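Local coordinates for hemolysin (Enterococcus faecalis, PDB 2R2Z), which is a zinc-binding transporter-associated (CorC/HlyC) domain of a membrane protein with CBS domains and may bind flavin adenine dinucleotide, at residues A[48-51]-A[55-58]. Sequence-based numbering, arbitrary orientation.
Sequences YLIT and TIPD
Ile50, near the end of helix 45-53, reaches across to Ile56 and Pro57 in the loop that runs on to strand 64-67, so the contact is a helix exit in the alpha-beta transporter-associated domain, where the chain leaves the helix and heads off across its direction. The side chains meet through hydrocarbon alone, and in the conformer described the two branches of Ile50 divide the work. CG1 lies beside the backbone N (chi1 -71°), and the turn at CG1 (chi2 -57°) sends CD1 to 3.6 Å from CD of Pro57, a contact less certain because Ile50 has a second conformer. The shorter branch, CG2, sits 4.2 Å from CG1 of Ile56. Beta-branching suits this place, offering methyl groups to two successive loop residues.

Ile56 holds CG1 beside its own backbone N, anti to the carbonyl carbon; largely exposed, it suits the edge of the contact with an apolar branch, and also touches Met77 of strand 70-78. Ile50 also rests on Leu82 of strand 81-89, while Pro57 lies against Ala74 of strand 70-78. The proline ring restrains phi, and the backbone there is polyproline-like. Just beyond it, Asp58 binds a zinc ion through OD1, and its backbone N is hydrogen-bonded to OE1 of Glu61, another zinc-binding residue. At the helix end, the carbonyl O of Ile50 approaches the backbone N of Thr55 only to 4.0 Å.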
ATOM      1  N   TYR A  48      -4.378   3.406   4.743  1.00  8.73           N
ATOM      2  CA  TYR A  48      -4.791   2.009   4.794  1.00  8.46           C
ATOM      3  C   TYR A  48      -3.703   1.146   5.437  1.00  8.57           C
ATOM      4  O   TYR A  48      -3.960   0.401   6.392  1.00  8.37           O
ATOM      5  CB  TYR A  48      -5.108   1.522   3.375  1.00  8.43           C
ATOM      6  CG  TYR A  48      -5.602   0.092   3.335  1.00  8.16           C
ATOM      7  CD1 TYR A  48      -6.970  -0.193   3.380  1.00  8.91           C
ATOM      8  CD2 TYR A  48      -4.702  -0.969   3.282  1.00  7.94           C
ATOM      9  CE1 TYR A  48      -7.412  -1.513   3.370  1.00  8.69           C
ATOM     10  CE2 TYR A  48      -5.138  -2.286   3.289  1.00  8.21           C
ATOM     11  CZ  TYR A  48      -6.486  -2.554   3.324  1.00  8.18           C
ATOM     12  OH  TYR A  48      -6.867  -3.871   3.303  1.00  8.62           O
ATOM     13  N   LEU A  49      -2.492   1.225   4.911  1.00  8.14           N
ATOM     14  CA  LEU A  49      -1.448   0.330   5.385  1.00  8.48           C
ATOM     15  C   LEU A  49      -1.019   0.661   6.808  1.00  8.70           C
ATOM     16  O   LEU A  49      -0.820  -0.243   7.612  1.00  8.55           O
ATOM     17  CB  LEU A  49      -0.264   0.279   4.418  1.00  8.75           C
ATOM     18  CG  LEU A  49       0.863  -0.684   4.825  1.00  9.31           C
ATOM     19  CD1 LEU A  49       0.359  -2.128   5.039  1.00  9.43           C
ATOM     20  CD2 LEU A  49       1.982  -0.697   3.794  1.00  9.41           C
ATOM     21  N   ILE A  50      -0.875   1.946   7.115  0.50  8.57           N
ATOM     22  CA  ILE A  50      -0.522   2.351   8.471  0.50  9.87           C
ATOM     23  C   ILE A  50      -1.547   1.814   9.477  0.50  9.76           C
ATOM     24  O   ILE A  50      -1.180   1.218  10.490  0.50 10.58           O
ATOM     25  CB  ILE A  50      -0.359   3.892   8.579  0.50  9.96           C
ATOM     26  CG1 ILE A  50       0.919   4.368   7.859  0.50  9.85           C
ATOM     27  CG2 ILE A  50      -0.412   4.360  10.055  0.50 10.11           C
ATOM     28  CD1 ILE A  50       2.236   3.730   8.333  0.50 10.56           C
ATOM     29  N   THR A  51      -2.830   1.990   9.164  1.00  9.96           N
ATOM     30  CA  THR A  51      -3.905   1.529  10.040  1.00 11.27           C
ATOM     31  C   THR A  51      -3.841   0.011  10.188  1.00 11.01           C
ATOM     32  O   THR A  51      -3.936  -0.506  11.294  1.00 11.87           O
ATOM     33  CB  THR A  51      -5.274   1.931   9.498  1.00 11.92           C
ATOM     34  OG1 THR A  51      -5.331   3.361   9.391  1.00 13.21           O
ATOM     35  CG2 THR A  51      -6.394   1.454  10.443  1.00 13.92           C
ATOM     36  N   THR A  55       1.087   0.183  13.651  1.00 15.81           N
ATOM     37  CA  THR A  55       2.272   0.880  14.160  1.00 16.65           C
ATOM     38  C   THR A  55       2.959   1.535  12.971  1.00 16.32           C
ATOM     39  O   THR A  55       2.989   0.966  11.886  1.00 16.93           O
ATOM     40  CB  THR A  55       3.265  -0.095  14.832  1.00 17.26           C
ATOM     41  OG1 THR A  55       2.658  -0.689  15.983  1.00 19.18           O
ATOM     42  CG2 THR A  55       4.531   0.628  15.296  1.00 18.90           C
ATOM     43  N   ILE A  56       3.509   2.730  13.180  1.00 15.38           N
ATOM     44  CA  ILE A  56       4.241   3.440  12.123  1.00 15.55           C
ATOM     45  C   ILE A  56       5.666   2.880  12.059  1.00 14.89           C
ATOM     46  O   ILE A  56       6.376   2.880  13.058  1.00 15.65           O
ATOM     47  CB  ILE A  56       4.247   4.973  12.364  1.00 16.04           C
ATOM     48  CG1 ILE A  56       2.812   5.519  12.425  1.00 17.52           C
ATOM     49  CG2 ILE A  56       5.023   5.686  11.270  1.00 16.73           C
ATOM     50  CD1 ILE A  56       2.709   6.999  12.756  1.00 18.35           C
ATOM     51  N   PRO A  57       6.074   2.359  10.890  1.00 14.24           N
ATOM     52  CA  PRO A  57       7.428   1.836  10.739  1.00 13.81           C
ATOM     53  C   PRO A  57       8.494   2.940  10.860  1.00 13.31           C
ATOM     54  O   PRO A  57       8.239   4.071  10.428  1.00 13.16           O
ATOM     55  CB  PRO A  57       7.421   1.286   9.297  1.00 13.91           C
ATOM     56  CG  PRO A  57       5.963   1.097   8.948  1.00 15.76           C
ATOM     57  CD  PRO A  57       5.257   2.182   9.671  1.00 14.46           C
ATOM     58  N   ASP A  58       9.662   2.586  11.411  1.00 13.46           N
ATOM     59  CA  ASP A  58      10.907   3.403  11.388  1.00 13.90           C
ATOM     60  C   ASP A  58      11.334   3.584   9.928  1.00 13.69           C
ATOM     61  O   ASP A  58      11.043   2.717   9.078  1.00 12.41           O
ATOM     62  CB  ASP A  58      11.991   2.631  12.205  1.00 15.12           C
ATOM     63  CG  ASP A  58      13.307   3.411  12.479  1.00 15.49           C
ATOM     64  OD1 ASP A  58      13.432   4.620  12.183  0.60 14.18           O
ATOM     65  OD2 ASP A  58      14.243   2.762  13.039  0.60 13.56           O
TER